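PDB 6ULY: amino acid adenylation domain-containing protein from Bacillus stratosphericus LAMA 585, which probably selects an alpha-keto acid and activates it as an acyl adenylate, serving as the adenylation domain of a nonribosomal depsipeptide synthetase module. Local coordinates for residues Q16-Q19 and D20-T23; H166-A169 and P170-V174; H320-K323 and G324-R328; T268-P271 and N272-A276. All blocks are in the same frame, centred on the assembly; numbering follows the deposited sequence.

Contact 1. Residues Q16-Q19 and D20-T23; sequences QTLQ and DVLT
Gln19 O is gripped by two donors of one residue a helical turn on. Thr23 N reaches it at 3.0 Å, tilted only modestly from the carbonyl plane, while Thr23 OG1 donates from 3.2 Å and stands well above that plane, 39° out of it. The hydroxyl can fold back onto its own helix because Thr23 OG1 lies beside the backbone N (chi1 -72°). Before this pair, Leu22 N bonds to Leu18 O at 3.0 Å, and a weak bond runs from Val21 N to Thr17 O. At the helix start, Thr17 occupies the N-cap, and its methyl rather than its hydroxyl faces the turn: Thr17 CG2 presses on Asp20 OD2 at 3.1 Å, the two side chains crossing at about a right angle. Asp20 OD2 lies 3.7 Å from Thr17 N, long for the bond of a capping box. The first helical amide, Leu18 N, is bonded to His193 ND1. Leu18 and Val21 run side by side in the same direction, with Leu18 CD2 4.2 Å from Val21 CG2. The side-chain nitrogen Gln19 NE2 is bonded to the carbonyls of His166 and Val89. This is the N-terminal turn of alpha helix 18-26, N-capped at Thr17, whose buried Leu18, Val21 and Leu22 pack on helices 78-91, 193-207 and 224-237 of the adenylation domain.

Contact 2. Residues H166-A169 and P170-V174; sequences HPAA and PDDSV
Two hydrogen bonds tie Ala169 to Asp172, one to the backbone and one to the side chain of Asp172. In the first, the i to i+3 bond of a turn, Asp172 N donates to Ala169 O at 2.8 Å, lying 50° out of the carbonyl plane. In the second, the Asp172 side chain returns the favour: its OD2 accepts Ala169 N at 2.8 Å along an almost perfectly straight N-H line of 178°. The amide meets that oxygen from well above the carboxylate plane. With CG beside its own backbone N (chi1 -69°), the Asp172 carboxylate is swung back under the chain it came from, and the peptide link on either side of Ala169 is pinned by the same residue.

Van der Waals contacts fill in around this pair. Ala168 CA sits 3.5 Å from Asp172 OD2, with Ala168 CB 3.9 Å from the same oxygen, and the other carboxylate oxygen, Asp172 OD1, rests 3.6 Å from Ala169 CB.

Bonds to other parts of the chain hold the turn as well. Asp171 makes a salt bridge with Arg194 at the start of helix 193-207, and its carbonyl receives Lys419 NZ; the backbone of Asp172 also bonds to that of His193. Ala169 to Asp172 form a type I beta turn, its ends also bridged by the side chain of its last residue, and it delivers the chain into strand 173-178 of a mixed sheet in the AMP-binding fold.

Contact 3. Residues H320-K323 and G324-R328; sequences HGLK and GDVIR. With SO4 (sulfate ion), chain E.
The carboxylate of Asp325 turns back toward Lys323, bringing Asp325 OD1 to 3.6 Å from Lys323 CB. It gets there because Asp325 CG sits between its backbone N and carbonyl carbon (chi1 67°). A second flat group is the peptide joining Lys323 to Gly324. Both methyls of Val326 close on its oxygen: Val326 CG1 lies 3.3 Å from Lys323 O, with CG2 slightly further off at 3.6 Å. The N-H of the same peptide serves a sulfate ion, probably taken up from the crystallisation liquor, and Gly324 N donates to sulfate O2 at 3.2 Å. Lys323 CG flanks the ion too, 3.4 Å from sulfate O3. The lysine tail bends away, however, and its ammonium group bonds to the carbonyl of Ser293.

This bend is the loop by which the chain leaves helix 307-317 and enters strand 327-333, a helix-to-strand connection of the alpha/beta core. Its inner side is greasy. Leu322 and Val326 approach at a slant, and the single methyl Val326 CG2 meets the whole leucine fork, 3.8 Å from Leu322 CD1 and 4.0 Å from Leu322 CD2, with the branching carbon Leu322 CG about as near. Leu322 CG stands anti to the backbone N (chi1 -170°), which carries both branches toward that methyl. Met298 of the adjoining strand 297-301 backs both side chains, and Leu317 of the preceding helix lies against Leu322. A backbone hydrogen bond joins Gly324 to Arg348.

Contact 4. Residues T268-P271 and N272-A276; sequences TWAP and NFAFA
Asn272 comes straight after Pro271, its side chain leading away from the strand. Its amide is held at both ends by partners from other parts of the chain: ND2 by Gln565 of helix 560-570, OD1 by Asn300. Phe273 is next. Its ring runs beside the Pro271 ring and points the same way, with Phe273 CE1 3.5 Å from Pro271 CG and Phe273 CD1 equally close to Pro271 CB. The proline meets this ring obliquely. The torsion is the cramped one, with CG between the backbone N and carbonyl carbon (chi1 76°), and it swings the ring back alongside the proline.

Ala274 closes the turn: its N donates to Pro271 O at 3.1 Å, from 45° above the carbonyl plane. Its methyl points at the strand end, where Ala274 CB and Ala270 CB pack tightly at 3.4 Å, nearer than carbon pairs usually come. Phe275 then presents its edge to two carbonyls, both in the plane of the ring: Phe275 CD1 stands 3.4 Å from Pro271 O, and Phe275 CE1 is 3.4 Å from Ala270 O. The same ring makes edge-to-face pairs with Phe313 and Trp256. The helix leaves the strand steeply, at 97° between the short segments 268-270 and 272-276. A tight strand-to-helix turn of this sort belongs to the alternating alpha/beta core of the AMP-binding fold, here beside the adenylate site.

The four contacts fall into two pairs. Contacts 1 and 2, with centres 10 Å apart, touch directly: Leu18 CD1 packs on Val174 CG2, and Thr17 OG1 lies 3.7 Å from Ala168 CB. Contacts 3 and 4, centres 13 Å apart, both reach the same mixed sheet, through strands 327-333 and 267-270, and meet where Ile327 CD1 lies 4.0 Å from Phe275 CE2. Between the pairs nothing touches; contacts 1 and 4 come no nearer than about 16 Å between nearest atoms. Contact 4 lies near the bound keto acyl adenylate, with the Pro271 side chain about 7 Å from it.

Contact 1. Residues Q16-Q19 and D20-T23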
ATOM      1  N   GLN A  16     -21.690  21.244  21.397  1.00 45.92           N
ATOM      2  CA  GLN A  16     -20.277  21.325  21.061  1.00 48.27           C
ATOM      3  C   GLN A  16     -19.521  20.029  21.305  1.00 48.18           C
ATOM      4  O   GLN A  16     -18.456  19.832  20.708  1.00 43.48           O
ATOM      5  CB  GLN A  16     -19.610  22.448  21.868  1.00 47.71           C
ATOM      6  CG  GLN A  16     -20.239  23.809  21.640  1.00 46.62           C
ATOM      7  CD  GLN A  16     -20.049  24.295  20.218  1.00 50.38           C
ATOM      8  OE1 GLN A  16     -18.919  24.449  19.750  1.00 51.64           O
ATOM      9  NE2 GLN A  16     -21.154  24.528  19.516  1.00 50.71           N
ATOM     10  N   THR A  17     -20.034  19.162  22.173  1.00 44.83           N
ATOM     11  CA  THR A  17     -19.529  17.814  22.373  1.00 42.13           C
ATOM     12  C   THR A  17     -20.669  16.821  22.174  1.00 49.57           C
ATOM     13  O   THR A  17     -21.848  17.187  22.184  1.00 46.83           O
ATOM     14  CB  THR A  17     -18.924  17.639  23.774  1.00 50.60           C
ATOM     15  OG1 THR A  17     -18.497  16.283  23.947  1.00 64.34           O
ATOM     16  CG2 THR A  17     -19.944  17.976  24.865  1.00 48.51           C
ATOM     17  N   LEU A  18     -20.313  15.548  21.992  1.00 48.73           N
ATOM     18  CA  LEU A  18     -21.343  14.535  21.799  1.00 43.83           C
ATOM     19  C   LEU A  18     -22.142  14.284  23.071  1.00 44.74           C
ATOM     20  O   LEU A  18     -23.287  13.834  22.987  1.00 42.79           O
ATOM     21  CB  LEU A  18     -20.725  13.225  21.304  1.00 38.96           C
ATOM     22  CG  LEU A  18     -20.192  13.198  19.864  1.00 46.34           C
ATOM     23  CD1 LEU A  18     -19.913  11.761  19.447  1.00 48.74           C
ATOM     24  CD2 LEU A  18     -21.139  13.851  18.867  1.00 37.67           C
ATOM     25  N   GLN A  19     -21.568  14.561  24.243  1.00 45.64           N
ATOM     26  CA  GLN A  19     -22.338  14.480  25.479  1.00 46.86           C
ATOM     27  C   GLN A  19     -23.532  15.425  25.440  1.00 47.64           C
ATOM     28  O   GLN A  19     -24.641  15.054  25.838  1.00 51.29           O
ATOM     29  CB  GLN A  19     -21.444  14.798  26.677  1.00 44.72           C
ATOM     30  CG  GLN A  19     -20.432  13.715  26.999  1.00 49.12           C
ATOM     31  CD  GLN A  19     -19.505  14.107  28.134  1.00 53.18           C
ATOM     32  OE1 GLN A  19     -19.825  14.982  28.936  1.00 57.02           O
ATOM     33  NE2 GLN A  19     -18.345  13.464  28.200  1.00 54.40           N
ATOM     34  N   ASP A  20     -23.324  16.651  24.955  1.00 46.93           N
ATOM     35  CA  ASP A  20     -24.428  17.597  24.837  1.00 50.04           C
ATOM     36  C   ASP A  20     -25.453  17.131  23.808  1.00 47.22           C
ATOM     37  O   ASP A  20     -26.646  17.417  23.951  1.00 49.47           O
ATOM     38  CB  ASP A  20     -23.894  18.985  24.465  1.00 50.69           C
ATOM     39  CG  ASP A  20     -22.838  19.490  25.438  1.00 54.94           C
ATOM     40  OD1 ASP A  20     -22.827  19.046  26.608  1.00 50.50           O
ATOM     41  OD2 ASP A  20     -22.013  20.335  25.027  1.00 62.67           O
ATOM     42  N   VAL A  21     -25.011  16.414  22.772  1.00 43.42           N
ATOM     43  CA  VAL A  21     -25.950  15.868  21.795  1.00 44.76           C
ATOM     44  C   VAL A  21     -26.883  14.871  22.473  1.00 44.62           C
ATOM     45  O   VAL A  21     -28.108  14.920  22.305  1.00 43.28           O
ATOM     46  CB  VAL A  21     -25.189  15.222  20.621  1.00 46.81           C
ATOM     47  CG1 VAL A  21     -26.149  14.459  19.719  1.00 44.38           C
ATOM     48  CG2 VAL A  21     -24.428  16.279  19.818  1.00 44.00           C
ATOM     49  N   LEU A  22     -26.311  13.968  23.271  1.00 44.29           N
ATOM     50  CA  LEU A  22     -27.112  12.954  23.947  1.00 49.00           C
ATOM     51  C   LEU A  22     -28.036  13.583  24.980  1.00 49.62           C
ATOM     52  O   LEU A  22     -29.185  13.153  25.136  1.00 44.94           O
ATOM     53  CB  LEU A  22     -26.189  11.925  24.598  1.00 50.39           C
ATOM     54  CG  LEU A  22     -26.866  10.731  25.274  1.00 47.61           C
ATOM     55  CD1 LEU A  22     -27.698   9.948  24.271  1.00 49.24           C
ATOM     56  CD2 LEU A  22     -25.833   9.835  25.931  1.00 47.66           C
ATOM     57  N   THR A  23     -27.554  14.603  25.692  1.00 51.76           N
ATOM     58  CA  THR A  23     -28.382  15.274  26.689  1.00 47.59           C
ATOM     59  C   THR A  23     -29.618  15.893  26.051  1.00 46.28           C
ATOM     60  O   THR A  23     -30.748  15.652  26.492  1.00 55.66           O
ATOM     61  CB  THR A  23     -27.554  16.334  27.414  1.00 53.03           C
ATOM     62  OG1 THR A  23     -26.610  15.684  28.272  1.00 48.82           O
ATOM     63  CG2 THR A  23     -28.447  17.261  28.233  1.00 53.46           C
TER

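Contact 2. Residues H166-A169 and P170-V174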
ATOM      1  N   HIS A 166     -17.400  12.272  32.167  1.00 50.71           N
ATOM      2  CA  HIS A 166     -16.141  12.989  32.038  1.00 51.13           C
ATOM      3  C   HIS A 166     -16.362  14.280  31.255  1.00 49.75           C
ATOM      4  O   HIS A 166     -16.965  14.246  30.173  1.00 51.48           O
ATOM      5  CB  HIS A 166     -15.105  12.117  31.332  1.00 48.96           C
ATOM      6  CG  HIS A 166     -13.775  12.779  31.159  1.00 50.98           C
ATOM      7  ND1 HIS A 166     -13.469  13.562  30.065  1.00 53.97           N
ATOM      8  CD2 HIS A 166     -12.667  12.770  31.937  1.00 51.48           C
ATOM      9  CE1 HIS A 166     -12.230  14.007  30.179  1.00 51.15           C
ATOM     10  NE2 HIS A 166     -11.721  13.541  31.305  1.00 55.30           N
ATOM     11  N   PRO A 167     -15.896  15.426  31.750  1.00 51.89           N
ATOM     12  CA  PRO A 167     -16.091  16.675  31.002  1.00 54.93           C
ATOM     13  C   PRO A 167     -15.185  16.688  29.781  1.00 52.76           C
ATOM     14  O   PRO A 167     -13.961  16.643  29.903  1.00 50.44           O
ATOM     15  CB  PRO A 167     -15.707  17.757  32.016  1.00 59.25           C
ATOM     16  CG  PRO A 167     -14.665  17.096  32.861  1.00 58.09           C
ATOM     17  CD  PRO A 167     -15.025  15.625  32.925  1.00 53.67           C
ATOM     18  N   ALA A 168     -15.793  16.725  28.602  1.00 55.22           N
ATOM     19  CA  ALA A 168     -15.061  16.646  27.349  1.00 50.19           C
ATOM     20  C   ALA A 168     -14.933  18.025  26.719  1.00 53.94           C
ATOM     21  O   ALA A 168     -15.800  18.888  26.882  1.00 50.41           O
ATOM     22  CB  ALA A 168     -15.753  15.696  26.369  1.00 51.36           C
ATOM     23  N   ALA A 169     -13.833  18.220  25.996  1.00 45.96           N
ATOM     24  CA  ALA A 169     -13.568  19.418  25.214  1.00 49.58           C
ATOM     25  C   ALA A 169     -13.801  19.140  23.733  1.00 50.83           C
ATOM     26  O   ALA A 169     -13.522  18.031  23.258  1.00 51.28           O
ATOM     27  CB  ALA A 169     -12.127  19.890  25.420  1.00 46.76           C
ATOM     28  N   PRO A 170     -14.312  20.116  22.976  1.00 51.20           N
ATOM     29  CA  PRO A 170     -14.588  19.873  21.548  1.00 50.67           C
ATOM     30  C   PRO A 170     -13.440  19.239  20.777  1.00 49.23           C
ATOM     31  O   PRO A 170     -13.689  18.469  19.838  1.00 49.34           O
ATOM     32  CB  PRO A 170     -14.906  21.279  21.024  1.00 48.43           C
ATOM     33  CG  PRO A 170     -15.511  21.971  22.195  1.00 51.87           C
ATOM     34  CD  PRO A 170     -14.778  21.447  23.408  1.00 46.83           C
ATOM     35  N   ASP A 171     -12.194  19.534  21.130  1.00 43.73           N
ATOM     36  CA  ASP A 171     -11.058  19.009  20.384  1.00 46.54           C
ATOM     37  C   ASP A 171     -10.591  17.651  20.887  1.00 46.32           C
ATOM     38  O   ASP A 171      -9.705  17.052  20.267  1.00 41.53           O
ATOM     39  CB  ASP A 171      -9.893  20.002  20.432  1.00 46.18           C
ATOM     40  CG  ASP A 171     -10.187  21.271  19.661  1.00 54.42           C
ATOM     41  OD1 ASP A 171     -10.559  21.169  18.471  1.00 57.29           O
ATOM     42  OD2 ASP A 171     -10.069  22.367  20.246  1.00 64.71           O
ATOM     43  N   ASP A 172     -11.154  17.158  21.987  1.00 43.80           N
ATOM     44  CA  ASP A 172     -10.867  15.799  22.420  1.00 44.28           C
ATOM     45  C   ASP A 172     -11.200  14.819  21.304  1.00 41.30           C
ATOM     46  O   ASP A 172     -12.167  15.004  20.559  1.00 44.67           O
ATOM     47  CB  ASP A 172     -11.677  15.458  23.675  1.00 47.40           C
ATOM     48  CG  ASP A 172     -11.224  16.236  24.895  1.00 46.79           C
ATOM     49  OD1 ASP A 172     -10.190  16.934  24.809  1.00 51.55           O
ATOM     50  OD2 ASP A 172     -11.901  16.147  25.942  1.00 55.71           O
ATOM     51  N   SER A 173     -10.384  13.776  21.178  1.00 36.14           N
ATOM     52  CA  SER A 173     -10.706  12.693  20.258  1.00 39.98           C
ATOM     53  C   SER A 173     -11.976  11.984  20.711  1.00 42.76           C
ATOM     54  O   SER A 173     -12.115  11.626  21.884  1.00 39.56           O
ATOM     55  CB  SER A 173      -9.547  11.702  20.190  1.00 39.63           C
ATOM     56  OG  SER A 173      -8.396  12.310  19.634  1.00 43.84           O
ATOM     57  N   VAL A 174     -12.905  11.777  19.782  1.00 40.81           N
ATOM     58  CA  VAL A 174     -14.195  11.180  20.103  1.00 38.89           C
ATOM     59  C   VAL A 174     -14.262   9.716  19.681  1.00 42.96           C
ATOM     60  O   VAL A 174     -14.882   8.906  20.370  1.00 39.59           O
ATOM     61  CB  VAL A 174     -15.343  12.000  19.472  1.00 37.79           C
ATOM     62  CG1 VAL A 174     -15.300  11.921  17.950  1.00 40.15           C
ATOM     63  CG2 VAL A 174     -16.697  11.536  20.019  1.00 45.83           C
TER

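Contact 3. Residues H320-K323 and G324-R328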
ATOM      1  N   HIS A 320     -45.119   2.093  -6.049  1.00 47.35           N
ATOM      2  CA  HIS A 320     -45.241   1.897  -4.610  1.00 42.92           C
ATOM      3  C   HIS A 320     -45.168   3.206  -3.828  1.00 39.03           C
ATOM      4  O   HIS A 320     -45.022   3.176  -2.601  1.00 39.06           O
ATOM      5  CB  HIS A 320     -44.162   0.927  -4.119  1.00 42.84           C
ATOM      6  CG  HIS A 320     -44.224  -0.421  -4.770  1.00 52.34           C
ATOM      7  ND1 HIS A 320     -45.099  -1.406  -4.363  1.00 49.57           N
ATOM      8  CD2 HIS A 320     -43.524  -0.945  -5.804  1.00 50.60           C
ATOM      9  CE1 HIS A 320     -44.932  -2.479  -5.116  1.00 46.23           C
ATOM     10  NE2 HIS A 320     -43.982  -2.224  -5.999  1.00 50.10           N
ATOM     11  N   GLY A 321     -45.268   4.346  -4.504  1.00 38.17           N
ATOM     12  CA  GLY A 321     -45.323   5.627  -3.830  1.00 43.82           C
ATOM     13  C   GLY A 321     -43.995   6.305  -3.573  1.00 47.29           C
ATOM     14  O   GLY A 321     -43.954   7.264  -2.793  1.00 51.67           O
ATOM     15  N   LEU A 322     -42.909   5.855  -4.192  1.00 49.38           N
ATOM     16  CA  LEU A 322     -41.624   6.525  -4.024  1.00 45.61           C
ATOM     17  C   LEU A 322     -41.556   7.714  -4.972  1.00 41.73           C
ATOM     18  O   LEU A 322     -41.586   7.540  -6.195  1.00 45.25           O
ATOM     19  CB  LEU A 322     -40.466   5.567  -4.284  1.00 42.47           C
ATOM     20  CG  LEU A 322     -39.094   6.129  -3.890  1.00 44.47           C
ATOM     21  CD1 LEU A 322     -38.911   6.078  -2.378  1.00 41.55           C
ATOM     22  CD2 LEU A 322     -37.971   5.390  -4.597  1.00 42.38           C
ATOM     23  N   LYS A 323     -41.477   8.919  -4.412  1.00 39.96           N
ATOM     24  CA  LYS A 323     -41.329  10.104  -5.242  1.00 49.09           C
ATOM     25  C   LYS A 323     -40.017  10.028  -6.014  1.00 44.77           C
ATOM     26  O   LYS A 323     -39.023   9.473  -5.542  1.00 41.70           O
ATOM     27  CB  LYS A 323     -41.374  11.369  -4.385  1.00 53.68           C
ATOM     28  CG  LYS A 323     -42.777  11.780  -3.970  1.00 57.02           C
ATOM     29  CD  LYS A 323     -42.760  12.883  -2.912  1.00 58.11           C
ATOM     30  CE  LYS A 323     -42.507  12.326  -1.515  1.00 61.41           C
ATOM     31  NZ  LYS A 323     -43.635  11.473  -1.031  1.00 59.50           N
ATOM     32  N   GLY A 324     -40.026  10.591  -7.220  1.00 44.90           N
ATOM     33  CA  GLY A 324     -38.917  10.480  -8.139  1.00 51.17           C
ATOM     34  C   GLY A 324     -37.735  11.380  -7.864  1.00 48.52           C
ATOM     35  O   GLY A 324     -36.805  11.413  -8.674  1.00 50.72           O
ATOM     36  N   ASP A 325     -37.736  12.109  -6.745  1.00 48.03           N
ATOM     37  CA  ASP A 325     -36.670  13.053  -6.417  1.00 52.35           C
ATOM     38  C   ASP A 325     -36.043  12.757  -5.059  1.00 51.33           C
ATOM     39  O   ASP A 325     -35.365  13.619  -4.493  1.00 55.04           O
ATOM     40  CB  ASP A 325     -37.203  14.489  -6.445  1.00 45.13           C
ATOM     41  CG  ASP A 325     -38.206  14.765  -5.332  1.00 55.79           C
ATOM     42  OD1 ASP A 325     -38.778  13.801  -4.779  1.00 51.25           O
ATOM     43  OD2 ASP A 325     -38.426  15.951  -5.010  1.00 60.23           O
ATOM     44  N   VAL A 326     -36.255  11.553  -4.522  1.00 47.34           N
ATOM     45  CA  VAL A 326     -35.746  11.233  -3.193  1.00 46.23           C
ATOM     46  C   VAL A 326     -34.279  10.819  -3.201  1.00 44.32           C
ATOM     47  O   VAL A 326     -33.624  10.883  -2.153  1.00 45.31           O
ATOM     48  CB  VAL A 326     -36.574  10.108  -2.545  1.00 44.65           C
ATOM     49  CG1 VAL A 326     -38.049  10.483  -2.511  1.00 48.50           C
ATOM     50  CG2 VAL A 326     -36.361   8.786  -3.290  1.00 44.42           C
ATOM     51  N   ILE A 327     -33.744  10.382  -4.338  1.00 42.15           N
ATOM     52  CA  ILE A 327     -32.384   9.857  -4.381  1.00 49.35           C
ATOM     53  C   ILE A 327     -31.403  11.021  -4.405  1.00 45.88           C
ATOM     54  O   ILE A 327     -31.428  11.849  -5.322  1.00 39.80           O
ATOM     55  CB  ILE A 327     -32.179   8.935  -5.592  1.00 50.33           C
ATOM     56  CG1 ILE A 327     -32.825   7.574  -5.327  1.00 45.96           C
ATOM     57  CG2 ILE A 327     -30.686   8.787  -5.897  1.00 45.50           C
ATOM     58  CD1 ILE A 327     -32.714   6.600  -6.484  1.00 47.86           C
ATOM     59  N   ARG A 328     -30.529  11.076  -3.405  1.00 42.74           N
ATOM     60  CA  ARG A 328     -29.540  12.143  -3.274  1.00 50.00           C
ATOM     61  C   ARG A 328     -28.138  11.554  -3.349  1.00 41.46           C
ATOM     62  O   ARG A 328     -27.630  11.018  -2.348  1.00 38.93           O
ATOM     63  CB  ARG A 328     -29.745  12.900  -1.964  1.00 41.16           C
ATOM     64  CG  ARG A 328     -31.124  13.511  -1.857  1.00 47.83           C
ATOM     65  CD  ARG A 328     -31.264  14.412  -0.646  1.00 48.98           C
ATOM     66  NE  ARG A 328     -32.666  14.730  -0.386  1.00 56.13           N
ATOM     67  CZ  ARG A 328     -33.108  15.360   0.698  1.00 52.20           C
ATOM     68  NH1 ARG A 328     -32.260  15.751   1.638  1.00 49.25           N
ATOM     69  NH2 ARG A 328     -34.404  15.592   0.843  1.00 62.92           N
TER
HETATM   70  S   SO4 E 703     -43.782  12.118  -8.576  1.00 78.56           S
HETATM   71  O1  SO4 E 703     -43.769  13.528  -8.829  1.00 76.50           O
HETATM   72  O2  SO4 E 703     -42.523  11.555  -8.959  1.00 74.76           O
HETATM   73  O3  SO4 E 703     -44.007  11.883  -7.180  1.00 70.54           O
HETATM   74  O4  SO4 E 703     -44.829  11.505  -9.338  1.00 81.71           O

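Contact 4. Residues T268-P271 and N272-A276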
ATOM      1  N   THR A 268     -33.099   7.453   4.387  1.00 42.82           N
ATOM      2  CA  THR A 268     -32.299   6.237   4.454  1.00 39.81           C
ATOM      3  C   THR A 268     -31.120   6.428   3.508  1.00 39.86           C
ATOM      4  O   THR A 268     -31.033   7.433   2.797  1.00 43.38           O
ATOM      5  CB  THR A 268     -33.132   5.001   4.091  1.00 39.97           C
ATOM      6  OG1 THR A 268     -32.404   3.810   4.410  1.00 38.59           O
ATOM      7  CG2 THR A 268     -33.484   4.995   2.609  1.00 41.16           C
ATOM      8  N   TRP A 269     -30.206   5.461   3.505  1.00 34.98           N
ATOM      9  CA  TRP A 269     -29.074   5.534   2.591  1.00 43.26           C
ATOM     10  C   TRP A 269     -28.500   4.148   2.351  1.00 39.80           C
ATOM     11  O   TRP A 269     -28.778   3.196   3.087  1.00 41.67           O
ATOM     12  CB  TRP A 269     -27.975   6.457   3.127  1.00 38.79           C
ATOM     13  CG  TRP A 269     -27.056   5.803   4.108  1.00 32.32           C
ATOM     14  CD1 TRP A 269     -27.319   5.511   5.414  1.00 37.37           C
ATOM     15  CD2 TRP A 269     -25.709   5.383   3.866  1.00 40.33           C
ATOM     16  NE1 TRP A 269     -26.223   4.926   6.000  1.00 39.25           N
ATOM     17  CE2 TRP A 269     -25.219   4.839   5.070  1.00 37.81           C
ATOM     18  CE3 TRP A 269     -24.870   5.411   2.748  1.00 35.14           C
ATOM     19  CZ2 TRP A 269     -23.932   4.323   5.184  1.00 39.06           C
ATOM     20  CZ3 TRP A 269     -23.595   4.901   2.865  1.00 39.40           C
ATOM     21  CH2 TRP A 269     -23.137   4.364   4.072  1.00 38.93           C
ATOM     22  N   ALA A 270     -27.677   4.059   1.311  1.00 39.84           N
ATOM     23  CA  ALA A 270     -26.929   2.855   0.983  1.00 38.42           C
ATOM     24  C   ALA A 270     -25.953   3.193  -0.143  1.00 45.74           C
ATOM     25  O   ALA A 270     -26.163   4.169  -0.871  1.00 41.38           O
ATOM     26  CB  ALA A 270     -27.864   1.712   0.554  1.00 43.85           C
ATOM     27  N   PRO A 271     -24.884   2.413  -0.296  1.00 35.36           N
ATOM     28  CA  PRO A 271     -24.061   2.528  -1.505  1.00 43.95           C
ATOM     29  C   PRO A 271     -24.847   2.077  -2.727  1.00 43.40           C
ATOM     30  O   PRO A 271     -25.912   1.466  -2.635  1.00 45.83           O
ATOM     31  CB  PRO A 271     -22.864   1.611  -1.229  1.00 42.21           C
ATOM     32  CG  PRO A 271     -22.844   1.435   0.266  1.00 43.78           C
ATOM     33  CD  PRO A 271     -24.280   1.504   0.694  1.00 43.57           C
ATOM     34  N   ASN A 272     -24.287   2.381  -3.897  1.00 40.68           N
ATOM     35  CA  ASN A 272     -25.015   2.143  -5.139  1.00 49.09           C
ATOM     36  C   ASN A 272     -25.381   0.672  -5.321  1.00 50.56           C
ATOM     37  O   ASN A 272     -26.377   0.363  -5.986  1.00 42.74           O
ATOM     38  CB  ASN A 272     -24.187   2.632  -6.326  1.00 43.83           C
ATOM     39  CG  ASN A 272     -24.980   2.658  -7.616  1.00 48.68           C
ATOM     40  OD1 ASN A 272     -25.813   3.543  -7.826  1.00 48.39           O
ATOM     41  ND2 ASN A 272     -24.726   1.688  -8.487  1.00 45.92           N
ATOM     42  N   PHE A 273     -24.600  -0.246  -4.742  1.00 50.98           N
ATOM     43  CA  PHE A 273     -24.858  -1.669  -4.955  1.00 50.86           C
ATOM     44  C   PHE A 273     -26.217  -2.073  -4.396  1.00 51.28           C
ATOM     45  O   PHE A 273     -26.906  -2.925  -4.971  1.00 45.41           O
ATOM     46  CB  PHE A 273     -23.747  -2.518  -4.323  1.00 54.34           C
ATOM     47  CG  PHE A 273     -23.840  -2.639  -2.821  1.00 54.30           C
ATOM     48  CD1 PHE A 273     -23.066  -1.839  -2.003  1.00 56.28           C
ATOM     49  CD2 PHE A 273     -24.688  -3.565  -2.230  1.00 58.54           C
ATOM     50  CE1 PHE A 273     -23.148  -1.945  -0.626  1.00 60.26           C
ATOM     51  CE2 PHE A 273     -24.774  -3.671  -0.856  1.00 51.90           C
ATOM     52  CZ  PHE A 273     -24.002  -2.859  -0.054  1.00 56.10           C
ATOM     53  N   ALA A 274     -26.616  -1.482  -3.267  1.00 50.84           N
ATOM     54  CA  ALA A 274     -27.900  -1.833  -2.674  1.00 45.53           C
ATOM     55  C   ALA A 274     -29.046  -1.457  -3.601  1.00 44.11           C
ATOM     56  O   ALA A 274     -30.018  -2.209  -3.736  1.00 43.53           O
ATOM     57  CB  ALA A 274     -28.057  -1.150  -1.316  1.00 42.72           C
ATOM     58  N   PHE A 275     -28.947  -0.298  -4.256  1.00 44.09           N
ATOM     59  CA  PHE A 275     -29.963   0.080  -5.230  1.00 41.60           C
ATOM     60  C   PHE A 275     -30.001  -0.914  -6.380  1.00 47.58           C
ATOM     61  O   PHE A 275     -31.081  -1.293  -6.852  1.00 48.64           O
ATOM     62  CB  PHE A 275     -29.699   1.491  -5.751  1.00 39.42           C
ATOM     63  CG  PHE A 275     -29.807   2.559  -4.696  1.00 46.31           C
ATOM     64  CD1 PHE A 275     -28.758   2.796  -3.819  1.00 43.03           C
ATOM     65  CD2 PHE A 275     -30.952   3.333  -4.585  1.00 46.34           C
ATOM     66  CE1 PHE A 275     -28.853   3.774  -2.849  1.00 45.99           C
ATOM     67  CE2 PHE A 275     -31.050   4.316  -3.615  1.00 45.85           C
ATOM     68  CZ  PHE A 275     -29.999   4.538  -2.748  1.00 43.88           C
ATOM     69  N   ALA A 276     -28.830  -1.358  -6.837  1.00 47.86           N
ATOM     70  CA  ALA A 276     -28.790  -2.350  -7.905  1.00 48.91           C
ATOM     71  C   ALA A 276     -29.342  -3.688  -7.435  1.00 47.80           C
ATOM     72  O   ALA A 276     -30.002  -4.397  -8.203  1.00 49.10           O
ATOM     73  CB  ALA A 276     -27.361  -2.508  -8.416  1.00 53.52           C
TER